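Local atomic coordinates of fucoxanthin chlorophyll a/c-binding protein Lhcq3 (Chaetoceros gracilis, PDB entry 6L4U), a protein that binds chlorophylls a and c together with the carotenoids fucoxanthin and diadinoxanthin, and probably harvests light for photosynthesis in a diatom. Residues T125-I128 against A129-T133; L164-K167 against Q168-L172; A181-S184 against F185-A188. All coordinates share one frame; numbering follows the deposited sequence.

Contact 1: residues T125-I128 against A129-T133; sequences TIFI and AEMIT. With CLA (chlorophyll a), chain B.
A chlorophyll a site is built on neighbouring turns of helix 116-134, where Ile-126 and Phe-127 meet Glu-130 and Met-131. Glu-130 OE1 is the protein ligand of the magnesium, the distance from OE1 to MG being 2.1 Å. A bend in the glutamate chain (chi2 -82°) carries the carboxylate to the metal, and OE2 forms a salt bridge with Lys-68 of helix 56-85. Four backbone bonds hold the two segments together, among them Glu-130 N to Ile-126 O at 2.7 Å. Ile-126 flanks the ligand: its CG2 branch lies 3.7 Å from the chlorophyll methine CHC. Phe-127 borders the macrocycle elsewhere, with its CD1 3.5 Å from vinyl carbon CAB and the methyl CMB over one ring face, displaced toward the rim. Met-131 runs alongside this phenyl group, its CG 3.7 Å from Phe-127 CE2. The sulfur SD stands 5.3 Å from the ring centroid, 59° off the normal, an oblique Met-aromatic contact. Further round, Ile-128 CG2 packs on Ile-132 CD1. With magnesium on one oxygen and the lysine ammonium at the other, the buried carboxylate is probably kept ionised and fixed in rotation, while Ile-126 and Phe-127 line the edge of the macrocycle with carbon.

Contact 2: residues L164-K167 against Q168-L172; sequences LKRK and QDSEL. With CLA (chlorophyll a), chain C.
Lys-165 NZ is gripped by both carboxylate oxygens of Asp-169, one turn further along helix 161-190: NZ lies 2.8 Å from OD2 and 3.1 Å from OD1. Both hydrogen bonds are weak in geometry, and the salt bridge probably owes most of its strength to charge; Pro-36 O adds another weak bond to the same ammonium. The lysine chain, bent at chi2 (66°) and chi4 (70°), curls round to bring NZ to the aspartate. On another side of the helix, the Leu-164 methyl CD2 rests on the flat amide of Gln-168, 3.5 Å from its CD and almost as near to OE1 and NE2. The glutamine also borders chlorophyll a, with NE2 3.9 Å from the methyl ester carbon CED and CG 4.0 Å from methyl CMA. Cutting Gln-168 back to an alanine would probably leave the Leu-164 methyl without the amide it lies on and open a gap beside these two pigment methyls. Arg-166 has Ser-170 CB over one face of its guanidinium, while its NH2 bonds a chlorophyll c1; Ser-170 OG bonds another chlorophyll a. Lys-167, extended beyond CG, takes its NZ to the ester carbonyl oxygen O1A of the chlorophyll at 3.1 Å, and the same ammonium bonds a fucoxanthin. Glu-171, with CG anti to the backbone N (chi1 178°), binds the magnesium MG through OE1 at 2.4 Å; its OE2 is paired with Arg-71 NE of helix 56-85. A glutamate that ligates chlorophyll while forming an ion pair with an arginine of the other long helix is a hallmark of the light-harvesting chlorophyll a/b-binding fold, and helix 161-190 supplies it here.

Contact 3: residues A181-S184 against F185-A188; sequences AIMS and FISA. With A86 ((3S,3'S,5R,5'R,6S,6'R,8'R)-3,5'-dihydroxy-8-oxo-6',7'-didehydro-5,5',6,6',7,8-hexahydro-5,6-epoxy-beta,beta-caroten-3'- yl acetate), chain D.
The Phe-185 ring lies with one face against the carbonyl of Ala-181, whose O sits 3.1 Å above the ring plane, displaced toward the rim. Ala-181 O also accepts a hydrogen bond from Phe-185 N at 2.9 Å. A second reaches Ala-181 O from Ser-184 OG at 2.5 Å. Ser-184 reaches it because its hydroxyl is placed between the backbone N and the carbonyl carbon (chi1 81°), folded back onto the preceding turn. The same OG accepts a hydrogen bond from fucoxanthin O3 at 3.2 Å, giving a chain from pigment hydroxyl to serine to main-chain carbonyl that satisfies the buried serine and fixes its rotation. Ala-181 and Phe-185 meet the carotenoid with carbon alone: Ala-181 CB is 3.6 Å from C27, and Phe-185 CZ, at the far end of the ring, is 3.8 Å from C29. At the other flank, Ile-182 CD1 approaches Phe-185 CD2 at 4.3 Å, and Ile-182 CG1 comes within 4.2 Å of Ile-186 CD1. Beyond the turn, Phe-204 meets the phenyl group edge-to-face and Tyr-80 of helix 56-85 packs on it with planes inclined at about 35°. Serine bonded back to a carbonyl of the preceding turn is a familiar feature of membrane helices; combined with this aromatic ring and the small alanine, it forms one end of a fucoxanthin pocket.

All three contacts are local, between neighbouring turns of one helix, following one another along the chain and differing in the pigment they hold. Contact 1 and contact 2, with centres 24 Å apart, each present a glutamate to the magnesium of a different chlorophyll a, and both glutamates are paired with a basic residue of helix 56-85. Contacts 2 and 3 share helix 161-190, again with centres 24 Å apart and nearest atoms about 11 Å. One fucoxanthin spans them, hydrogen-bonded to Lys-167 NZ at one end and Ser-184 OG at the other. Contact 3 lies 27 Å from contact 1, centre to centre, across the middle of the chain.

Contact 1: residues T125-I128 against A129-T133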
loop_
_atom_site.group_PDB
_atom_site.type_symbol
_atom_site.label_atom_id
_atom_site.label_comp_id
_atom_site.label_asym_id
_atom_site.label_seq_id
_atom_site.Cartn_x
_atom_site.Cartn_y
_atom_site.Cartn_z
ATOM N N THR X 125 3.790 60.620 41.506
ATOM C CA THR X 125 3.090 60.929 42.748
ATOM C C THR X 125 1.672 61.415 42.497
ATOM O O THR X 125 0.803 61.234 43.355
ATOM C CB THR X 125 3.859 61.968 43.562
ATOM O OG1 THR X 125 3.735 63.254 42.948
ATOM C CG2 THR X 125 5.313 61.587 43.665
ATOM N N ILE X 126 1.422 62.034 41.342
ATOM C CA ILE X 126 0.056 62.385 40.978
ATOM C C ILE X 126 -0.752 61.124 40.690
ATOM O O ILE X 126 -1.939 61.054 41.027
ATOM C CB ILE X 126 0.069 63.368 39.789
ATOM C CG1 ILE X 126 0.750 64.672 40.200
ATOM C CG2 ILE X 126 -1.327 63.690 39.308
ATOM C CD1 ILE X 126 0.900 65.662 39.079
ATOM N N PHE X 127 -0.111 60.095 40.118
ATOM C CA PHE X 127 -0.783 58.822 39.868
ATOM C C PHE X 127 -1.218 58.161 41.169
ATOM O O PHE X 127 -2.327 57.627 41.254
ATOM C CB PHE X 127 0.134 57.887 39.075
ATOM C CG PHE X 127 -0.594 56.815 38.295
ATOM C CD1 PHE X 127 -0.693 56.900 36.919
ATOM C CD2 PHE X 127 -1.148 55.710 38.928
ATOM C CE1 PHE X 127 -1.355 55.930 36.194
ATOM C CE2 PHE X 127 -1.811 54.739 38.211
ATOM C CZ PHE X 127 -1.912 54.848 36.841
ATOM N N ILE X 128 -0.364 58.193 42.193
ATOM C CA ILE X 128 -0.745 57.652 43.493
ATOM C C ILE X 128 -1.816 58.522 44.137
ATOM O O ILE X 128 -2.756 58.012 44.760
ATOM C CB ILE X 128 0.505 57.497 44.381
ATOM C CG1 ILE X 128 1.424 56.439 43.781
ATOM C CG2 ILE X 128 0.153 57.110 45.803
ATOM C CD1 ILE X 128 2.697 56.246 44.535
ATOM N N ALA X 129 -1.723 59.839 43.949
ATOM C CA ALA X 129 -2.730 60.741 44.493
ATOM C C ALA X 129 -4.080 60.549 43.814
ATOM O O ALA X 129 -5.117 60.567 44.479
ATOM C CB ALA X 129 -2.268 62.186 44.357
ATOM N N GLU X 130 -4.088 60.337 42.498
ATOM C CA GLU X 130 -5.359 60.099 41.826
ATOM C C GLU X 130 -5.913 58.712 42.122
ATOM O O GLU X 130 -7.133 58.540 42.153
ATOM C CB GLU X 130 -5.219 60.306 40.315
ATOM C CG GLU X 130 -4.899 61.740 39.899
ATOM C CD GLU X 130 -6.116 62.636 39.822
ATOM O OE1 GLU X 130 -6.443 63.100 38.714
ATOM O OE2 GLU X 130 -6.741 62.894 40.869
ATOM N N MET X 131 -5.047 57.722 42.364
ATOM C CA MET X 131 -5.533 56.386 42.696
ATOM C C MET X 131 -6.094 56.321 44.110
ATOM O O MET X 131 -7.043 55.572 44.358
ATOM C CB MET X 131 -4.416 55.352 42.537
ATOM C CG MET X 131 -4.117 54.940 41.102
ATOM S SD MET X 131 -5.286 53.791 40.369
ATOM C CE MET X 131 -4.614 52.228 40.913
ATOM N N ILE X 132 -5.528 57.088 45.042
ATOM C CA ILE X 132 -5.956 57.007 46.436
ATOM C C ILE X 132 -7.305 57.686 46.635
ATOM O O ILE X 132 -8.209 57.116 47.256
ATOM C CB ILE X 132 -4.865 57.592 47.353
ATOM C CG1 ILE X 132 -3.754 56.565 47.550
ATOM C CG2 ILE X 132 -5.428 58.013 48.702
ATOM C CD1 ILE X 132 -2.598 57.064 48.351
ATOM N N THR X 133 -7.478 58.893 46.091
ATOM C CA THR X 133 -8.737 59.610 46.252
ATOM C C THR X 133 -9.881 58.989 45.462
ATOM O O THR X 133 -11.044 59.262 45.770
ATOM C CB THR X 133 -8.572 61.073 45.851
ATOM O OG1 THR X 133 -8.424 61.169 44.430
ATOM C CG2 THR X 133 -7.378 61.689 46.544
HETATM MG MG CLA B . -6.229 63.481 36.656
HETATM C CHA CLA B . -9.669 63.984 36.559
HETATM C CHB CLA B . -6.779 60.173 36.742
HETATM C CHC CLA B . -2.934 63.068 36.061
HETATM C CHD CLA B . -5.794 67.121 36.278
HETATM N NA CLA B . -7.915 62.279 36.611
HETATM C C1A CLA B . -9.168 62.566 36.664
HETATM C C2A CLA B . -10.116 61.393 36.780
HETATM C C3A CLA B . -9.148 60.243 36.879
HETATM C C4A CLA B . -7.851 60.958 36.749
HETATM C CMA CLA B . -9.210 59.684 38.284
HETATM C CAA CLA B . -10.935 61.117 35.496
HETATM C CBA CLA B . -10.110 60.884 34.224
HETATM C CGA CLA B . -10.909 60.717 32.955
HETATM O O1A CLA B . -12.118 60.844 32.935
HETATM O O2A CLA B . -10.210 60.419 31.722
HETATM N NB CLA B . -5.034 61.845 36.432
HETATM C C1B CLA B . -5.384 60.576 36.573
HETATM C C2B CLA B . -4.281 59.594 36.435
HETATM C C3B CLA B . -3.120 60.480 36.225
HETATM C C4B CLA B . -3.716 61.844 36.243
HETATM C CMB CLA B . -4.321 58.095 36.519
HETATM C CAB CLA B . -1.702 60.080 36.039
HETATM C CBB CLA B . -0.676 60.623 36.665
HETATM N NC CLA B . -4.717 64.819 36.260
HETATM C C1C CLA B . -3.452 64.438 36.039
HETATM C C2C CLA B . -2.503 65.533 35.745
HETATM C C3C CLA B . -3.356 66.728 35.811
HETATM C C4C CLA B . -4.685 66.164 36.140
HETATM C CMC CLA B . -1.034 65.446 35.450
HETATM C CAC CLA B . -2.973 68.168 35.606
HETATM C CBC CLA B . -2.458 68.612 36.955
HETATM N ND CLA B . -7.342 65.167 36.453
HETATM C C1D CLA B . -7.146 66.575 36.319
HETATM C C2D CLA B . -8.373 67.382 36.239
HETATM C C3D CLA B . -9.397 66.310 36.332
HETATM C C4D CLA B . -8.726 65.106 36.440
HETATM C CMD CLA B . -8.665 68.839 36.102
HETATM C CAD CLA B . -10.846 66.018 36.343
HETATM O OBD CLA B . -11.779 66.885 36.260
HETATM C CBD CLA B . -11.042 64.566 36.481
HETATM C CGD CLA B . -11.874 64.285 37.691
HETATM O O1D CLA B . -11.385 63.828 38.699
HETATM O O2D CLA B . -13.301 64.532 37.672
HETATM C CED CLA B . -14.106 64.083 38.756
HETATM C C1 CLA B . -9.185 61.312 31.298
HETATM C C2 CLA B . -9.670 62.228 30.200
HETATM C C3 CLA B . -8.928 62.459 29.104
HETATM C C4 CLA B . -7.584 61.815 28.917
HETATM C C5 CLA B . -9.444 63.385 28.032
HETATM C C6 CLA B . -10.082 64.643 28.603
HETATM C C7 CLA B . -9.035 65.610 29.137
HETATM C C8 CLA B . -8.083 66.123 28.065
HETATM C C9 CLA B . -6.900 66.825 28.708
HETATM C C10 CLA B . -8.806 67.076 27.123
HETATM C C11 CLA B . -9.423 68.254 27.869
HETATM C C12 CLA B . -10.283 69.089 26.930
HETATM C C13 CLA B . -11.690 69.265 27.488
HETATM C C14 CLA B . -12.394 67.925 27.667
HETATM C C15 CLA B . -12.501 70.173 26.571
HETATM C C16 CLA B . -11.835 71.522 26.336
HETATM C C17 CLA B . -12.662 72.380 25.386
HETATM C C18 CLA B . -12.198 73.834 25.391
HETATM C C19 CLA B . -13.016 74.672 24.413
HETATM C C20 CLA B . -10.708 73.952 25.096
#

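Contact 2: residues L164-K167 against Q168-L172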
loop_
_atom_site.group_PDB
_atom_site.type_symbol
_atom_site.label_atom_id
_atom_site.label_comp_id
_atom_site.label_asym_id
_atom_site.label_seq_id
_atom_site.Cartn_x
_atom_site.Cartn_y
_atom_site.Cartn_z
ATOM N N LEU X 164 -16.956 75.582 57.054
ATOM C CA LEU X 164 -16.539 74.836 55.875
ATOM C C LEU X 164 -17.477 75.088 54.702
ATOM O O LEU X 164 -17.086 74.895 53.548
ATOM C CB LEU X 164 -16.442 73.349 56.227
ATOM C CG LEU X 164 -15.796 72.346 55.270
ATOM C CD1 LEU X 164 -15.020 71.323 56.064
ATOM C CD2 LEU X 164 -16.862 71.637 54.467
ATOM N N LYS X 165 -18.712 75.519 54.976
ATOM C CA LYS X 165 -19.620 75.911 53.902
ATOM C C LYS X 165 -19.136 77.177 53.214
ATOM O O LYS X 165 -19.133 77.260 51.981
ATOM C CB LYS X 165 -21.031 76.113 54.449
ATOM C CG LYS X 165 -22.025 76.670 53.452
ATOM C CD LYS X 165 -22.293 75.693 52.329
ATOM C CE LYS X 165 -23.269 76.282 51.323
ATOM N NZ LYS X 165 -22.664 77.401 50.548
ATOM N N ARG X 166 -18.714 78.174 53.995
ATOM C CA ARG X 166 -18.225 79.416 53.407
ATOM C C ARG X 166 -16.881 79.209 52.725
ATOM O O ARG X 166 -16.613 79.804 51.676
ATOM C CB ARG X 166 -18.125 80.502 54.480
ATOM C CG ARG X 166 -17.920 81.914 53.936
ATOM C CD ARG X 166 -16.482 82.384 54.112
ATOM N NE ARG X 166 -16.170 83.540 53.279
ATOM C CZ ARG X 166 -14.946 83.848 52.862
ATOM N NH1 ARG X 166 -13.920 83.080 53.198
ATOM N NH2 ARG X 166 -14.747 84.919 52.107
ATOM N N LYS X 167 -16.027 78.365 53.301
ATOM C CA LYS X 167 -14.719 78.125 52.716
ATOM C C LYS X 167 -14.780 77.230 51.485
ATOM O O LYS X 167 -13.896 77.317 50.630
ATOM C CB LYS X 167 -13.781 77.523 53.761
ATOM C CG LYS X 167 -13.102 78.542 54.648
ATOM C CD LYS X 167 -11.800 78.000 55.207
ATOM C CE LYS X 167 -11.468 78.655 56.537
ATOM N NZ LYS X 167 -10.193 78.153 57.116
ATOM N N GLN X 168 -15.797 76.375 51.369
ATOM C CA GLN X 168 -15.994 75.653 50.117
ATOM C C GLN X 168 -16.447 76.578 49.001
ATOM O O GLN X 168 -16.127 76.331 47.833
ATOM C CB GLN X 168 -17.016 74.532 50.291
ATOM C CG GLN X 168 -16.419 73.192 50.655
ATOM C CD GLN X 168 -17.476 72.191 51.052
ATOM O OE1 GLN X 168 -18.573 72.562 51.462
ATOM N NE2 GLN X 168 -17.153 70.911 50.934
ATOM N N ASP X 169 -17.192 77.635 49.333
ATOM C CA ASP X 169 -17.595 78.592 48.312
ATOM C C ASP X 169 -16.410 79.417 47.850
ATOM O O ASP X 169 -16.308 79.752 46.667
ATOM C CB ASP X 169 -18.686 79.516 48.838
ATOM C CG ASP X 169 -19.854 78.764 49.399
ATOM O OD1 ASP X 169 -19.985 77.569 49.084
ATOM O OD2 ASP X 169 -20.643 79.362 50.157
ATOM N N SER X 170 -15.510 79.755 48.767
ATOM C CA SER X 170 -14.319 80.491 48.391
ATOM C C SER X 170 -13.284 79.611 47.710
ATOM O O SER X 170 -12.430 80.136 46.992
ATOM C CB SER X 170 -13.709 81.165 49.616
ATOM O OG SER X 170 -12.516 81.838 49.266
ATOM N N GLU X 171 -13.331 78.292 47.919
ATOM C CA GLU X 171 -12.485 77.403 47.132
ATOM C C GLU X 171 -12.958 77.345 45.690
ATOM O O GLU X 171 -12.148 77.429 44.759
ATOM C CB GLU X 171 -12.462 75.997 47.735
ATOM C CG GLU X 171 -11.621 75.016 46.924
ATOM C CD GLU X 171 -11.078 73.843 47.720
ATOM O OE1 GLU X 171 -11.188 73.825 48.957
ATOM O OE2 GLU X 171 -10.519 72.924 47.097
ATOM N N LEU X 172 -14.270 77.225 45.491
ATOM C CA LEU X 172 -14.810 77.116 44.143
ATOM C C LEU X 172 -14.712 78.437 43.396
ATOM O O LEU X 172 -14.335 78.452 42.222
ATOM C CB LEU X 172 -16.254 76.626 44.199
ATOM C CG LEU X 172 -16.394 75.134 44.512
ATOM C CD1 LEU X 172 -17.847 74.716 44.538
ATOM C CD2 LEU X 172 -15.617 74.304 43.509
HETATM MG MG CLA C . -8.921 73.670 49.555
HETATM C CHA CLA C . -9.621 71.271 51.947
HETATM C CHB CLA C . -10.783 75.842 51.334
HETATM C CHC CLA C . -7.815 76.077 47.453
HETATM C CHD CLA C . -6.479 71.320 48.079
HETATM N NA CLA C . -9.968 73.603 51.343
HETATM C C1A CLA C . -10.248 72.623 52.114
HETATM C C2A CLA C . -11.215 72.898 53.236
HETATM C C3A CLA C . -11.603 74.321 52.952
HETATM C C4A CLA C . -10.716 74.602 51.799
HETATM C CMA CLA C . -13.008 74.234 52.383
HETATM C CAA CLA C . -10.468 72.992 54.569
HETATM C CBA CLA C . -11.319 73.510 55.724
HETATM C CGA CLA C . -10.394 73.897 56.853
HETATM O O1A CLA C . -10.379 75.034 57.293
HETATM O O2A CLA C . -9.505 72.906 57.428
HETATM N NB CLA C . -9.244 75.672 49.425
HETATM C C1B CLA C . -10.047 76.386 50.193
HETATM C C2B CLA C . -10.171 77.801 49.819
HETATM C C3B CLA C . -9.282 77.898 48.643
HETATM C C4B CLA C . -8.758 76.507 48.500
HETATM C CMB CLA C . -11.014 78.823 50.506
HETATM C CAB CLA C . -8.987 79.100 47.820
HETATM C CBB CLA C . -7.759 79.501 47.556
HETATM N NC CLA C . -7.463 73.671 48.100
HETATM C C1C CLA C . -7.171 74.756 47.362
HETATM C C2C CLA C . -6.086 74.545 46.374
HETATM C C3C CLA C . -5.700 73.148 46.569
HETATM C C4C CLA C . -6.617 72.716 47.646
HETATM C CMC CLA C . -5.492 75.495 45.389
HETATM C CAC CLA C . -4.642 72.367 45.841
HETATM C CBC CLA C . -3.363 72.513 46.630
HETATM N ND CLA C . -8.138 71.828 49.875
HETATM C C1D CLA C . -7.269 70.901 49.227
HETATM C C2D CLA C . -7.241 69.544 49.793
HETATM C C3D CLA C . -8.213 69.714 50.903
HETATM C C4D CLA C . -8.651 71.023 50.873
HETATM C CMD CLA C . -6.517 68.282 49.454
HETATM C CAD CLA C . -8.887 69.048 52.036
HETATM O OBD CLA C . -8.726 67.833 52.374
HETATM C CBD CLA C . -9.794 69.997 52.700
HETATM C CGD CLA C . -11.190 69.467 52.570
HETATM O O1D CLA C . -11.549 68.503 53.218
HETATM O O2D CLA C . -12.148 70.109 51.691
HETATM C CED CLA C . -13.543 69.956 51.942
HETATM C C1 CLA C . -8.382 73.302 58.210
#

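Contact 3: residues A181-S184 against F185-A188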
loop_
_atom_site.group_PDB
_atom_site.type_symbol
_atom_site.label_atom_id
_atom_site.label_comp_id
_atom_site.label_asym_id
_atom_site.label_seq_id
_atom_site.Cartn_x
_atom_site.Cartn_y
_atom_site.Cartn_z
ATOM N N ALA X 181 -8.164 82.472 34.482
ATOM C CA ALA X 181 -6.872 83.148 34.516
ATOM C C ALA X 181 -5.804 82.358 33.772
ATOM O O ALA X 181 -5.032 82.930 32.995
ATOM C CB ALA X 181 -6.452 83.384 35.964
ATOM N N ILE X 182 -5.741 81.043 33.992
ATOM C CA ILE X 182 -4.705 80.253 33.334
ATOM C C ILE X 182 -5.049 80.055 31.860
ATOM O O ILE X 182 -4.153 79.982 31.012
ATOM C CB ILE X 182 -4.479 78.923 34.089
ATOM C CG1 ILE X 182 -3.335 78.112 33.478
ATOM C CG2 ILE X 182 -5.730 78.072 34.119
ATOM C CD1 ILE X 182 -1.994 78.776 33.585
ATOM N N MET X 183 -6.341 80.035 31.516
ATOM C CA MET X 183 -6.723 80.024 30.110
ATOM C C MET X 183 -6.428 81.361 29.446
ATOM O O MET X 183 -6.224 81.413 28.230
ATOM C CB MET X 183 -8.202 79.669 29.957
ATOM C CG MET X 183 -8.517 78.186 30.100
ATOM S SD MET X 183 -7.256 77.096 29.415
ATOM C CE MET X 183 -7.588 77.242 27.662
ATOM N N SER X 184 -6.399 82.446 30.222
ATOM C CA SER X 184 -5.969 83.727 29.675
ATOM C C SER X 184 -4.461 83.781 29.504
ATOM O O SER X 184 -3.971 84.436 28.580
ATOM C CB SER X 184 -6.427 84.869 30.577
ATOM O OG SER X 184 -5.545 85.026 31.672
ATOM N N PHE X 185 -3.715 83.099 30.372
ATOM C CA PHE X 185 -2.257 83.170 30.325
ATOM C C PHE X 185 -1.708 82.396 29.137
ATOM O O PHE X 185 -0.723 82.815 28.521
ATOM C CB PHE X 185 -1.647 82.624 31.619
ATOM C CG PHE X 185 -1.865 83.492 32.836
ATOM C CD1 PHE X 185 -2.409 84.765 32.743
ATOM C CD2 PHE X 185 -1.518 83.014 34.086
ATOM C CE1 PHE X 185 -2.601 85.537 33.871
ATOM C CE2 PHE X 185 -1.706 83.783 35.211
ATOM C CZ PHE X 185 -2.250 85.042 35.106
ATOM N N ILE X 186 -2.332 81.263 28.810
ATOM C CA ILE X 186 -1.936 80.494 27.637
ATOM C C ILE X 186 -2.370 81.213 26.368
ATOM O O ILE X 186 -1.645 81.216 25.364
ATOM C CB ILE X 186 -2.534 79.078 27.731
ATOM C CG1 ILE X 186 -2.080 78.403 29.022
ATOM C CG2 ILE X 186 -2.104 78.218 26.557
ATOM C CD1 ILE X 186 -2.889 77.185 29.374
ATOM N N SER X 187 -3.539 81.855 26.396
ATOM C CA SER X 187 -4.022 82.586 25.230
ATOM C C SER X 187 -3.194 83.840 24.980
ATOM O O SER X 187 -3.013 84.251 23.829
ATOM C CB SER X 187 -5.493 82.946 25.415
ATOM O OG SER X 187 -5.978 83.673 24.305
ATOM N N ALA X 188 -2.686 84.460 26.045
ATOM C CA ALA X 188 -1.806 85.609 25.876
ATOM C C ALA X 188 -0.419 85.190 25.416
ATOM O O ALA X 188 0.259 85.957 24.724
ATOM C CB ALA X 188 -1.707 86.396 27.180
HETATM C C A86 D . -8.061 83.088 42.215
HETATM O O A86 D . -4.454 74.530 50.521
HETATM C C1 A86 D . -6.577 82.950 41.759
HETATM C C10 A86 D . -3.203 77.092 49.359
HETATM C C11 A86 D . -4.450 76.785 50.039
HETATM C C12 A86 D . -5.661 77.649 49.817
HETATM C C13 A86 D . -4.517 75.618 50.962
HETATM C C14 A86 D . -4.688 75.841 52.612
HETATM C C15 A86 D . -6.213 76.015 52.933
HETATM C C16 A86 D . -6.646 77.321 53.590
HETATM C C17 A86 D . -6.926 77.249 55.089
HETATM C C18 A86 D . -7.897 76.209 55.387
HETATM C C19 A86 D . -7.272 74.821 55.012
HETATM C C2 A86 D . -5.645 82.135 42.432
HETATM C C20 A86 D . -6.928 74.802 53.433
HETATM C C21 A86 D . -6.116 73.459 53.274
HETATM C C22 A86 D . -5.567 78.439 53.419
HETATM C C23 A86 D . -7.897 77.802 52.876
HETATM C C24 A86 D . -6.030 83.674 40.551
HETATM C C25 A86 D . -6.354 85.001 40.173
HETATM C C26 A86 D . -5.593 85.532 38.823
HETATM C C27 A86 D . -6.187 86.391 37.875
HETATM C C28 A86 D . -7.570 86.890 38.047
HETATM C C29 A86 D . -5.315 86.811 36.594
HETATM C C3 A86 D . -5.903 81.321 43.622
HETATM C C30 A86 D . -5.870 87.739 35.612
HETATM C C31 A86 D . -6.399 88.653 34.646
HETATM C C32 A86 D . -6.074 90.162 34.743
HETATM C C33 A86 D . -7.022 91.131 34.003
HETATM C C34 A86 D . -7.753 90.594 32.758
HETATM C C35 A86 D . -8.222 89.133 32.917
HETATM C C36 A86 D . -7.089 88.194 33.350
HETATM C C37 A86 D . -7.694 86.794 33.586
HETATM C C38 A86 D . -8.841 92.308 31.429
HETATM C C39 A86 D . -10.050 93.240 31.136
HETATM C C4 A86 D . -4.764 80.741 44.195
HETATM C C40 A86 D . -6.093 90.536 36.247
HETATM C C41 A86 D . -4.624 90.357 34.229
HETATM C C5 A86 D . -4.808 79.755 45.532
HETATM C C6 A86 D . -3.650 79.001 45.785
HETATM C C7 A86 D . -2.388 79.098 44.834
HETATM C C8 A86 D . -3.571 77.986 47.020
HETATM C C9 A86 D . -3.168 78.299 48.389
HETATM O O1 A86 D . -7.107 75.256 52.033
HETATM O O2 A86 D . -8.200 76.249 56.762
HETATM O O3 A86 D . -6.140 88.113 32.316
HETATM O O4 A86 D . -8.904 91.384 32.541
HETATM O O5 A86 D . -7.888 92.365 30.747
#